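Local structure of putative gdp-fucose protein o-fucosyltransferase 1 (Caenorhabditis elegans, 3ZY2) at residues A[195-200]-A[315-320]; A[213-218]-A[323-328]; A[289-294]-A[307-312]. The protein is a putative member of the GDP-fucose protein O-fucosyltransferase family, of the GT-B clan, modelled with guanosine-5'-diphosphate in its pocket. All blocks are in the same frame, centred on the assembly; numbering follows the deposited sequence.

How the contacts relate
All three contacts lie in the half of the fold built on the parallel sheet that contains strand 213-218. Contacts 1 and 2 are buried; contact 3 is only partly buried. Contact 1 is helix on helix, with one isoleucine on alanine and the base of a tyrosine, and one weak polar pair. Contact 2 is strand on strand, with backbone bonds and packed alanine and phenylalanine. Contact 3 ties two loop-rich pieces by a flat histidine-arginine stack. Helix 315-324 serves both contact 1 and contact 2, and Thr198 of contact 1 packs on Arg324 of contact 2. Contacts 2 and 3 reach the same sheet, and Leu218 touches 289-294. Guanosine-5'-diphosphate is touched by Met315 of contact 1 and His217 of contact 2.

Contact 1 (A[195-200]-A[315-320]); sequences SRITEQ and MYTSLA. With GDP (guanosine-5'-diphosphate), chain C.
Ile197 has chi1 -72°. This sets CG2 anti to the backbone N and CG1 anti to the carbonyl carbon, and the two branches reach different residues of helix 315-324. CG2 meets Ala320 CB at 3.7 Å. CD1, at the end of the other branch, meets Tyr316 CB at 3.8 Å. Thr317 CA lies 4.1 Å from Ile197 CG2. One isoleucine thus covers a full turn of the facing helix.

One turn further along helix 195-208, the extended Gln200 side chain crosses Thr317 at about a right angle. Thr317 OG1 and Gln200 OE1 are 2.9 Å apart. This bond is weak and not settled, because the same hydroxyl has another acceptor within reach. The methyl of Thr317 rests against the base of the glutamine, CG2 to Gln200 CB 3.9 Å.

The two helices flank the parallel sheet of a Rossmann-like half of the GT-B fold. The axes of the two segments approach to 8.8 Å and cross at -65°. Ala320 faces helix 195-208 directly, with Thr317 beside it.

Of the Tyr316 side chain, CB makes the contact; the ring leads away, with its hydroxyl bonded to Glu48 and its edge-to-face partner in Phe20. Met315 CG lies over one face of that ring. The rest of Met315 turns to the nucleotide pocket, where SD is 3.6 Å from O3' of guanosine-5'-diphosphate. Leu62 of helix 59-62 touches both Ile197 and Tyr316.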
loop_
_atom_site.group_PDB
_atom_site.type_symbol
_atom_site.label_atom_id
_atom_site.label_comp_id
_atom_site.label_asym_id
_atom_site.label_seq_id
_atom_site.Cartn_x
_atom_site.Cartn_y
_atom_site.Cartn_z
ATOM N N SER A 195 -32.587 12.404 -9.162
ATOM C CA SER A 195 -33.709 12.789 -9.995
ATOM C C SER A 195 -33.306 13.851 -11.019
ATOM O O SER A 195 -33.769 13.819 -12.155
ATOM C CB SER A 195 -34.867 13.256 -9.124
ATOM O OG SER A 195 -34.503 14.419 -8.423
ATOM N N ARG A 196 -32.427 14.768 -10.634
ATOM C CA ARG A 196 -31.972 15.819 -11.559
ATOM C C ARG A 196 -31.310 15.208 -12.799
ATOM O O ARG A 196 -31.590 15.625 -13.932
ATOM C CB ARG A 196 -31.019 16.756 -10.831
ATOM C CG ARG A 196 -30.504 17.927 -11.673
ATOM C CD ARG A 196 -29.395 18.659 -10.912
ATOM N NE ARG A 196 -28.350 17.733 -10.464
ATOM C CZ ARG A 196 -27.279 17.390 -11.176
ATOM N NH1 ARG A 196 -27.057 17.907 -12.382
ATOM N NH2 ARG A 196 -26.424 16.516 -10.685
ATOM N N ILE A 197 -30.399 14.261 -12.587
ATOM C CA ILE A 197 -29.702 13.622 -13.703
ATOM C C ILE A 197 -30.638 12.762 -14.531
ATOM O O ILE A 197 -30.581 12.754 -15.776
ATOM C CB ILE A 197 -28.503 12.798 -13.181
ATOM C CG1 ILE A 197 -27.426 13.776 -12.722
ATOM C CG2 ILE A 197 -27.985 11.874 -14.272
ATOM C CD1 ILE A 197 -26.292 13.158 -11.924
ATOM N N THR A 198 -31.509 12.026 -13.854
ATOM C CA THR A 198 -32.466 11.183 -14.546
ATOM C C THR A 198 -33.329 12.026 -15.489
ATOM O O THR A 198 -33.511 11.683 -16.662
ATOM C CB THR A 198 -33.297 10.400 -13.523
ATOM O OG1 THR A 198 -32.395 9.564 -12.763
ATOM C CG2 THR A 198 -34.357 9.539 -14.195
ATOM N N GLU A 199 -33.831 13.144 -14.988
ATOM C CA GLU A 199 -34.672 14.006 -15.789
ATOM C C GLU A 199 -33.912 14.604 -16.959
ATOM O O GLU A 199 -34.457 14.738 -18.066
ATOM C CB GLU A 199 -35.292 15.089 -14.891
ATOM C CG GLU A 199 -36.416 14.557 -13.977
ATOM C CD GLU A 199 -37.395 13.627 -14.701
ATOM O OE1 GLU A 199 -38.012 14.057 -15.701
ATOM O OE2 GLU A 199 -37.540 12.455 -14.278
ATOM N N GLN A 200 -32.654 14.974 -16.740
ATOM C CA GLN A 200 -31.839 15.520 -17.832
ATOM C C GLN A 200 -31.675 14.461 -18.933
ATOM O O GLN A 200 -31.760 14.766 -20.135
ATOM C CB GLN A 200 -30.461 15.959 -17.333
ATOM C CG GLN A 200 -30.479 17.323 -16.628
ATOM C CD GLN A 200 -29.208 17.633 -15.877
ATOM O OE1 GLN A 200 -28.230 16.879 -15.911
ATOM N NE2 GLN A 200 -29.229 18.753 -15.155
ATOM N N MET A 315 -20.546 14.142 -18.006
ATOM C CA MET A 315 -20.250 12.723 -17.868
ATOM C C MET A 315 -21.378 11.934 -17.199
ATOM O O MET A 315 -21.597 10.773 -17.550
ATOM C CB MET A 315 -18.899 12.461 -17.195
ATOM C CG MET A 315 -18.918 12.513 -15.667
ATOM S SD MET A 315 -17.267 12.249 -14.936
ATOM C CE MET A 315 -16.782 13.936 -14.923
ATOM N N TYR A 316 -22.062 12.534 -16.217
ATOM C CA TYR A 316 -23.021 11.752 -15.431
ATOM C C TYR A 316 -24.300 11.547 -16.215
ATOM O O TYR A 316 -24.861 10.435 -16.228
ATOM C CB TYR A 316 -23.284 12.404 -14.068
ATOM C CG TYR A 316 -22.006 12.789 -13.370
ATOM C CD1 TYR A 316 -21.160 11.807 -12.817
ATOM C CD2 TYR A 316 -21.606 14.138 -13.294
ATOM C CE1 TYR A 316 -19.943 12.158 -12.189
ATOM C CE2 TYR A 316 -20.392 14.487 -12.657
ATOM C CZ TYR A 316 -19.574 13.488 -12.111
ATOM O OH TYR A 316 -18.367 13.773 -11.473
ATOM N N THR A 317 -24.739 12.600 -16.882
ATOM C CA THR A 317 -25.929 12.515 -17.719
ATOM C C THR A 317 -25.637 11.568 -18.883
ATOM O O THR A 317 -26.505 10.772 -19.249
ATOM C CB THR A 317 -26.425 13.883 -18.197
ATOM O OG1 THR A 317 -26.700 14.700 -17.040
ATOM C CG2 THR A 317 -27.701 13.739 -19.015
ATOM N N SER A 318 -24.405 11.567 -19.389
ATOM C CA SER A 318 -24.037 10.584 -20.435
ATOM C C SER A 318 -24.167 9.163 -19.918
ATOM O O SER A 318 -24.707 8.307 -20.612
ATOM C CB SER A 318 -22.631 10.808 -20.998
ATOM O OG SER A 318 -22.613 11.966 -21.825
ATOM N N LEU A 319 -23.642 8.890 -18.724
ATOM C CA LEU A 319 -23.802 7.551 -18.147
ATOM C C LEU A 319 -25.283 7.162 -18.027
ATOM O O LEU A 319 -25.682 6.014 -18.328
ATOM C CB LEU A 319 -23.135 7.494 -16.755
ATOM C CG LEU A 319 -21.594 7.502 -16.798
ATOM C CD1 LEU A 319 -21.083 7.805 -15.412
ATOM C CD2 LEU A 319 -21.032 6.159 -17.275
ATOM N N ALA A 320 -26.097 8.101 -17.543
ATOM C CA ALA A 320 -27.515 7.843 -17.357
ATOM C C ALA A 320 -28.199 7.534 -18.694
ATOM O O ALA A 320 -28.993 6.590 -18.782
ATOM C CB ALA A 320 -28.175 9.035 -16.661
HETATM P PB GDP C . -11.464 4.777 -17.334
HETATM O O1B GDP C . -12.305 4.999 -18.537
HETATM O O2B GDP C . -11.421 3.544 -16.377
HETATM O O3B GDP C . -10.327 5.936 -17.053
HETATM O O3A GDP C . -12.693 5.701 -16.562
HETATM P PA GDP C . -12.480 6.751 -15.221
HETATM O O1A GDP C . -14.170 7.147 -15.383
HETATM O O2A GDP C . -11.922 6.364 -14.078
HETATM O "O5'" GDP C . -11.394 7.762 -16.229
HETATM C "C5'" GDP C . -12.340 8.158 -17.013
HETATM C "C4'" GDP C . -12.594 9.427 -17.383
HETATM O "O4'" GDP C . -12.377 10.250 -18.457
HETATM C "C3'" GDP C . -13.912 9.571 -16.971
HETATM O "O3'" GDP C . -14.519 10.043 -15.414
HETATM C "C2'" GDP C . -14.679 11.520 -17.624
HETATM O "O2'" GDP C . -14.109 12.353 -16.715
HETATM C "C1'" GDP C . -13.817 11.212 -18.836
HETATM N N9 GDP C . -14.547 10.499 -19.616
HETATM C C8 GDP C . -14.258 8.773 -20.137
HETATM N N7 GDP C . -15.354 8.898 -20.816
HETATM C C5 GDP C . -16.182 9.854 -20.968
HETATM C C6 GDP C . -17.642 10.457 -21.693
HETATM O O6 GDP C . -18.070 9.608 -22.325
HETATM N N1 GDP C . -17.739 11.469 -21.338
HETATM C C2 GDP C . -17.279 12.397 -20.649
HETATM N N2 GDP C . -17.555 13.333 -20.448
HETATM N N3 GDP C . -15.954 12.318 -19.799
HETATM C C4 GDP C . -15.503 10.971 -20.058
#

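Contact 2 (A[213-218]-A[323-328]); sequences FVAVHL and GRADLF. With GDP (guanosine-5'-diphosphate), chain C.
Phe213 and Ala325 form the tight, buried part of this contact. The phenylalanine ring lies over the alanine backbone, a CH-pi contact with Ala325 CA 3.9 Å from the ring centroid. With chi1 76°, CG stands between the backbone N and the carbonyl carbon, and the ring reaches over Ala325. Ala325 CB touches both Phe213 CE2 and Ala215 CB, each at 3.5 Å.

Next to this packing the chains pair as parallel strands. Ala215 N bonds Leu327 O at 2.9 Å, nearly straight. Leu327 N gives a longer bond to Phe213 O, 3.3 Å. Strands 213-218 and 327-330 are neighbours in the five-stranded parallel sheet of the Rossmann-like half, and strand 282-287 bonds to the other edge of 213-218. At the far end of 213-218, His217 NE2 donates to N7 of guanosine-5'-diphosphate at 3.0 Å. Ser337 bonds its ND1, which would fix the turn of the ring. Phe328 meets His217 CB with its ring edge.

Asp326 and Arg324 form the partly exposed rim beside the buried packing. Asp326 is still firmly bonded: its OD1 takes the Phe213 N-H at 2.8 Å, from 47° above the carboxylate plane. Lys211 forms a salt bridge to the same oxygen. Arg324 touches the strand only lightly; its side chain leads off to helix 195-208.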
loop_
_atom_site.group_PDB
_atom_site.type_symbol
_atom_site.label_atom_id
_atom_site.label_comp_id
_atom_site.label_asym_id
_atom_site.label_seq_id
_atom_site.Cartn_x
_atom_site.Cartn_y
_atom_site.Cartn_z
ATOM N N PHE A 213 -32.705 3.256 -29.750
ATOM C CA PHE A 213 -31.401 3.904 -30.001
ATOM C C PHE A 213 -30.245 3.095 -29.473
ATOM O O PHE A 213 -30.365 2.376 -28.461
ATOM C CB PHE A 213 -31.332 5.390 -29.529
ATOM C CG PHE A 213 -31.184 5.599 -28.032
ATOM C CD1 PHE A 213 -32.307 5.660 -27.209
ATOM C CD2 PHE A 213 -29.929 5.848 -27.470
ATOM C CE1 PHE A 213 -32.173 5.919 -25.835
ATOM C CE2 PHE A 213 -29.779 6.102 -26.085
ATOM C CZ PHE A 213 -30.903 6.143 -25.267
ATOM N N VAL A 214 -29.143 3.179 -30.208
ATOM C CA VAL A 214 -27.869 2.590 -29.794
ATOM C C VAL A 214 -27.069 3.690 -29.123
ATOM O O VAL A 214 -26.922 4.761 -29.693
ATOM C CB VAL A 214 -27.033 2.075 -31.003
ATOM C CG1 VAL A 214 -25.720 1.446 -30.531
ATOM C CG2 VAL A 214 -27.787 1.010 -31.797
ATOM N N ALA A 215 -26.577 3.441 -27.912
ATOM C CA ALA A 215 -25.623 4.355 -27.248
ATOM C C ALA A 215 -24.254 3.733 -27.271
ATOM O O ALA A 215 -24.124 2.520 -26.997
ATOM C CB ALA A 215 -26.051 4.623 -25.791
ATOM N N VAL A 216 -23.250 4.550 -27.566
ATOM C CA VAL A 216 -21.857 4.060 -27.640
ATOM C C VAL A 216 -20.953 4.925 -26.779
ATOM O O VAL A 216 -21.144 6.134 -26.701
ATOM C CB VAL A 216 -21.311 3.990 -29.098
ATOM C CG1 VAL A 216 -22.241 3.168 -29.968
ATOM C CG2 VAL A 216 -21.104 5.390 -29.668
ATOM N N HIS A 217 -19.985 4.276 -26.147
ATOM C CA HIS A 217 -18.924 4.953 -25.411
ATOM C C HIS A 217 -17.622 4.887 -26.185
ATOM O O HIS A 217 -17.110 3.804 -26.450
ATOM C CB HIS A 217 -18.733 4.324 -24.022
ATOM C CG HIS A 217 -17.688 5.020 -23.209
ATOM N ND1 HIS A 217 -16.775 4.355 -22.413
ATOM C CD2 HIS A 217 -17.402 6.346 -23.093
ATOM C CE1 HIS A 217 -15.979 5.244 -21.838
ATOM N NE2 HIS A 217 -16.333 6.458 -22.238
ATOM N N LEU A 218 -17.131 6.060 -26.601
ATOM C CA LEU A 218 -15.879 6.165 -27.343
ATOM C C LEU A 218 -14.825 6.752 -26.418
ATOM O O LEU A 218 -14.784 7.959 -26.184
ATOM C CB LEU A 218 -16.054 7.036 -28.596
ATOM C CG LEU A 218 -17.178 6.602 -29.554
ATOM C CD1 LEU A 218 -17.184 7.483 -30.818
ATOM C CD2 LEU A 218 -17.100 5.087 -29.943
ATOM N N GLY A 323 -27.340 4.134 -19.844
ATOM C CA GLY A 323 -28.047 3.105 -19.052
ATOM C C GLY A 323 -29.477 2.912 -19.538
ATOM O O GLY A 323 -30.060 1.816 -19.358
ATOM N N ARG A 324 -30.039 3.944 -20.179
ATOM C CA ARG A 324 -31.430 3.919 -20.684
ATOM C C ARG A 324 -31.566 3.465 -22.130
ATOM O O ARG A 324 -32.694 3.277 -22.616
ATOM C CB ARG A 324 -32.060 5.311 -20.550
ATOM C CG ARG A 324 -32.211 5.712 -19.085
ATOM C CD ARG A 324 -32.779 7.131 -18.922
ATOM N NE ARG A 324 -34.209 7.125 -19.157
ATOM C CZ ARG A 324 -35.142 6.890 -18.228
ATOM N NH1 ARG A 324 -34.823 6.653 -16.957
ATOM N NH2 ARG A 324 -36.420 6.889 -18.584
ATOM N N ALA A 325 -30.438 3.249 -22.804
ATOM C CA ALA A 325 -30.421 2.936 -24.239
ATOM C C ALA A 325 -31.075 1.604 -24.550
ATOM O O ALA A 325 -31.105 0.725 -23.709
ATOM C CB ALA A 325 -28.980 2.934 -24.765
ATOM N N ASP A 326 -31.566 1.451 -25.775
ATOM C CA ASP A 326 -32.067 0.140 -26.193
ATOM C C ASP A 326 -30.931 -0.848 -26.333
ATOM O O ASP A 326 -31.111 -2.019 -26.002
ATOM C CB ASP A 326 -32.894 0.287 -27.462
ATOM C CG ASP A 326 -34.101 1.198 -27.249
ATOM O OD1 ASP A 326 -33.942 2.452 -27.312
ATOM O OD2 ASP A 326 -35.220 0.670 -26.979
ATOM N N LEU A 327 -29.775 -0.392 -26.792
ATOM C CA LEU A 327 -28.549 -1.206 -26.855
ATOM C C LEU A 327 -27.369 -0.301 -26.525
ATOM O O LEU A 327 -27.304 0.817 -27.022
ATOM C CB LEU A 327 -28.339 -1.812 -28.245
ATOM C CG LEU A 327 -27.028 -2.606 -28.405
ATOM C CD1 LEU A 327 -27.057 -3.874 -27.533
ATOM C CD2 LEU A 327 -26.769 -2.963 -29.859
ATOM N N PHE A 328 -26.473 -0.772 -25.662
ATOM C CA PHE A 328 -25.242 -0.076 -25.300
ATOM C C PHE A 328 -24.072 -0.836 -25.906
ATOM O O PHE A 328 -24.003 -2.053 -25.766
ATOM C CB PHE A 328 -25.086 -0.057 -23.785
ATOM C CG PHE A 328 -23.707 0.382 -23.300
ATOM C CD1 PHE A 328 -23.160 1.614 -23.670
ATOM C CD2 PHE A 328 -22.981 -0.435 -22.448
ATOM C CE1 PHE A 328 -21.910 1.986 -23.187
ATOM C CE2 PHE A 328 -21.718 -0.045 -21.979
ATOM C CZ PHE A 328 -21.191 1.179 -22.339
HETATM P PB GDP C . -11.464 4.777 -17.334
HETATM O O1B GDP C . -12.305 4.999 -18.537
HETATM O O2B GDP C . -11.421 3.544 -16.377
HETATM O O3B GDP C . -10.327 5.936 -17.053
HETATM O O3A GDP C . -12.693 5.701 -16.562
HETATM P PA GDP C . -12.480 6.751 -15.221
HETATM O O1A GDP C . -14.170 7.147 -15.383
HETATM O O2A GDP C . -11.922 6.364 -14.078
HETATM O "O5'" GDP C . -11.394 7.762 -16.229
HETATM C "C5'" GDP C . -12.340 8.158 -17.013
HETATM C "C4'" GDP C . -12.594 9.427 -17.383
HETATM O "O4'" GDP C . -12.377 10.250 -18.457
HETATM C "C3'" GDP C . -13.912 9.571 -16.971
HETATM O "O3'" GDP C . -14.519 10.043 -15.414
HETATM C "C2'" GDP C . -14.679 11.520 -17.624
HETATM O "O2'" GDP C . -14.109 12.353 -16.715
HETATM C "C1'" GDP C . -13.817 11.212 -18.836
HETATM N N9 GDP C . -14.547 10.499 -19.616
HETATM C C8 GDP C . -14.258 8.773 -20.137
HETATM N N7 GDP C . -15.354 8.898 -20.816
HETATM C C5 GDP C . -16.182 9.854 -20.968
HETATM C C6 GDP C . -17.642 10.457 -21.693
HETATM O O6 GDP C . -18.070 9.608 -22.325
HETATM N N1 GDP C . -17.739 11.469 -21.338
HETATM C C2 GDP C . -17.279 12.397 -20.649
HETATM N N2 GDP C . -17.555 13.333 -20.448
HETATM N N3 GDP C . -15.954 12.318 -19.799
HETATM C C4 GDP C . -15.503 10.971 -20.058
#

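Contact 3 (A[289-294]-A[307-312]); sequences KDHMID and AHRQEP
The guanidinium of Arg309 lies flat on the ring of His291. Their centres are 3.7 Å apart and the planes differ by 11°. Arg309 NE sits above the middle of the ring. The methylene before it joins the same face, with Arg309 CD 4.0 Å from the ring centroid as a CH-pi contact. The two side chains cross at about a right angle, while their planes stay nearly parallel. No hydrogen bond links the two segments; the contact is stacking and apolar packing.

Ile293 completes the first shell. Its CG1 packs on Arg309 CG at 3.9 Å, and its CD1 on Ala307 CB at 4.0 Å. CG2, the other branch, approaches Ala307 O at 3.8 Å.

Further out, each segment has its own bonds: Arg309 to Gln310 O, and Asp290 to Met292 N. Arg309 has chi1 54°, with CG between the backbone N and the carbonyl carbon, and the chain bends again at chi3. This brings the guanidinium side-on to the carbonyl of the next residue. NE reaches Gln310 O at 2.9 Å and NH2 reaches the same oxygen at 3.0 Å. Two bonds to one acceptor limit rotation of the group. Glu311 CG lies against the face opposite His291, offset toward its rim. On the other segment Asp290 OD1 accepts from Met292 N, an Asx turn that shapes the backbone around His291. Met292 follows at the N-cap position of helix 293-300.

The contact belongs to the beta-alpha-beta unit of strand 282-287, helix 293-300 and strand 307-308. His291, Ile293 and Ala307 all touch Val285 of strand 282-287, the neighbour of 307-308 in the sheet, while Met292 packs on helix 264-278 and Gln310 reaches helix 315-324.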
loop_
_atom_site.group_PDB
_atom_site.type_symbol
_atom_site.label_atom_id
_atom_site.label_comp_id
_atom_site.label_asym_id
_atom_site.label_seq_id
_atom_site.Cartn_x
_atom_site.Cartn_y
_atom_site.Cartn_z
ATOM N N LYS A 289 -13.326 12.612 -25.705
ATOM C CA LYS A 289 -12.573 13.450 -26.648
ATOM C C LYS A 289 -13.258 13.569 -28.007
ATOM O O LYS A 289 -13.918 14.576 -28.283
ATOM C CB LYS A 289 -11.141 12.926 -26.796
ATOM C CG LYS A 289 -10.226 13.917 -27.537
ATOM C CD LYS A 289 -8.873 13.338 -27.883
ATOM C CE LYS A 289 -8.179 14.218 -28.929
ATOM N NZ LYS A 289 -8.861 14.180 -30.263
ATOM N N ASP A 290 -13.120 12.545 -28.847
ATOM C CA ASP A 290 -13.597 12.616 -30.234
ATOM C C ASP A 290 -14.914 11.841 -30.371
ATOM O O ASP A 290 -14.916 10.594 -30.399
ATOM C CB ASP A 290 -12.540 12.011 -31.165
ATOM C CG ASP A 290 -12.929 12.056 -32.636
ATOM O OD1 ASP A 290 -13.968 12.660 -32.997
ATOM O OD2 ASP A 290 -12.155 11.489 -33.451
ATOM N N HIS A 291 -16.026 12.577 -30.432
ATOM C CA HIS A 291 -17.363 11.959 -30.604
ATOM C C HIS A 291 -17.618 11.410 -32.010
ATOM O O HIS A 291 -18.594 10.690 -32.229
ATOM C CB HIS A 291 -18.495 12.930 -30.238
ATOM C CG HIS A 291 -18.432 13.430 -28.825
ATOM N ND1 HIS A 291 -19.302 13.020 -27.838
ATOM C CD2 HIS A 291 -17.592 14.317 -28.243
ATOM C CE1 HIS A 291 -18.987 13.628 -26.702
ATOM N NE2 HIS A 291 -17.953 14.414 -26.923
ATOM N N MET A 292 -16.769 11.762 -32.967
ATOM C CA MET A 292 -16.867 11.228 -34.316
ATOM C C MET A 292 -18.242 11.443 -34.958
ATOM O O MET A 292 -18.654 10.633 -35.773
ATOM C CB MET A 292 -16.535 9.726 -34.328
ATOM C CG MET A 292 -15.076 9.394 -34.023
ATOM S SD MET A 292 -14.816 7.609 -33.955
ATOM C CE MET A 292 -15.117 7.182 -35.677
ATOM N N ILE A 293 -18.928 12.537 -34.604
ATOM C CA ILE A 293 -20.306 12.768 -35.073
ATOM C C ILE A 293 -20.396 12.829 -36.590
ATOM O O ILE A 293 -21.219 12.135 -37.187
ATOM C CB ILE A 293 -20.982 14.026 -34.419
ATOM C CG1 ILE A 293 -21.117 13.857 -32.910
ATOM C CG2 ILE A 293 -22.371 14.322 -35.023
ATOM C CD1 ILE A 293 -21.999 12.684 -32.463
ATOM N N ASP A 294 -19.552 13.640 -37.221
ATOM C CA ASP A 294 -19.620 13.745 -38.679
ATOM C C ASP A 294 -19.287 12.428 -39.356
ATOM O O ASP A 294 -19.971 12.036 -40.316
ATOM C CB ASP A 294 -18.724 14.867 -39.196
ATOM C CG ASP A 294 -19.253 16.250 -38.845
ATOM O OD1 ASP A 294 -20.407 16.372 -38.386
ATOM O OD2 ASP A 294 -18.517 17.236 -39.052
ATOM N N ALA A 307 -26.268 10.365 -35.463
ATOM C CA ALA A 307 -25.658 10.283 -34.149
ATOM C C ALA A 307 -25.771 11.650 -33.494
ATOM O O ALA A 307 -25.690 12.700 -34.167
ATOM C CB ALA A 307 -24.224 9.898 -34.279
ATOM N N HIS A 308 -25.941 11.626 -32.185
ATOM C CA HIS A 308 -26.154 12.831 -31.399
ATOM C C HIS A 308 -25.298 12.766 -30.145
ATOM O O HIS A 308 -25.046 11.689 -29.598
ATOM C CB HIS A 308 -27.626 12.948 -30.974
ATOM C CG HIS A 308 -28.602 12.933 -32.103
ATOM N ND1 HIS A 308 -29.025 11.771 -32.711
ATOM C CD2 HIS A 308 -29.266 13.941 -32.713
ATOM C CE1 HIS A 308 -29.900 12.068 -33.656
ATOM N NE2 HIS A 308 -30.067 13.375 -33.671
ATOM N N ARG A 309 -24.858 13.942 -29.688
ATOM C CA ARG A 309 -24.082 14.050 -28.467
ATOM C C ARG A 309 -24.621 15.218 -27.662
ATOM O O ARG A 309 -25.326 16.080 -28.211
ATOM C CB ARG A 309 -22.624 14.341 -28.804
ATOM C CG ARG A 309 -22.452 15.558 -29.709
ATOM C CD ARG A 309 -21.024 16.085 -29.638
ATOM N NE ARG A 309 -20.704 16.569 -28.294
ATOM C CZ ARG A 309 -19.601 17.252 -27.988
ATOM N NH1 ARG A 309 -18.693 17.520 -28.922
ATOM N NH2 ARG A 309 -19.410 17.665 -26.740
ATOM N N GLN A 310 -24.294 15.226 -26.368
ATOM C CA GLN A 310 -24.520 16.405 -25.520
ATOM C C GLN A 310 -23.410 17.434 -25.731
ATOM O O GLN A 310 -22.247 17.065 -25.891
ATOM C CB GLN A 310 -24.518 15.988 -24.050
ATOM C CG GLN A 310 -25.561 14.983 -23.650
ATOM C CD GLN A 310 -25.597 14.845 -22.162
ATOM O OE1 GLN A 310 -24.674 14.296 -21.561
ATOM N NE2 GLN A 310 -26.641 15.371 -21.549
ATOM N N GLU A 311 -23.773 18.709 -25.724
ATOM C CA GLU A 311 -22.778 19.791 -25.826
ATOM C C GLU A 311 -23.020 20.804 -24.718
ATOM O O GLU A 311 -24.018 21.523 -24.779
ATOM C CB GLU A 311 -22.844 20.500 -27.183
ATOM C CG GLU A 311 -22.238 19.718 -28.344
ATOM C CD GLU A 311 -22.476 20.373 -29.679
ATOM O OE1 GLU A 311 -21.814 21.399 -29.956
ATOM O OE2 GLU A 311 -23.324 19.866 -30.455
ATOM N N PRO A 312 -22.132 20.857 -23.705
ATOM C CA PRO A 312 -20.938 20.002 -23.593
ATOM C C PRO A 312 -21.314 18.592 -23.141
ATOM O O PRO A 312 -22.469 18.368 -22.738
ATOM C CB PRO A 312 -20.106 20.694 -22.514
ATOM C CG PRO A 312 -21.114 21.431 -21.678
ATOM C CD PRO A 312 -22.283 21.761 -22.544
#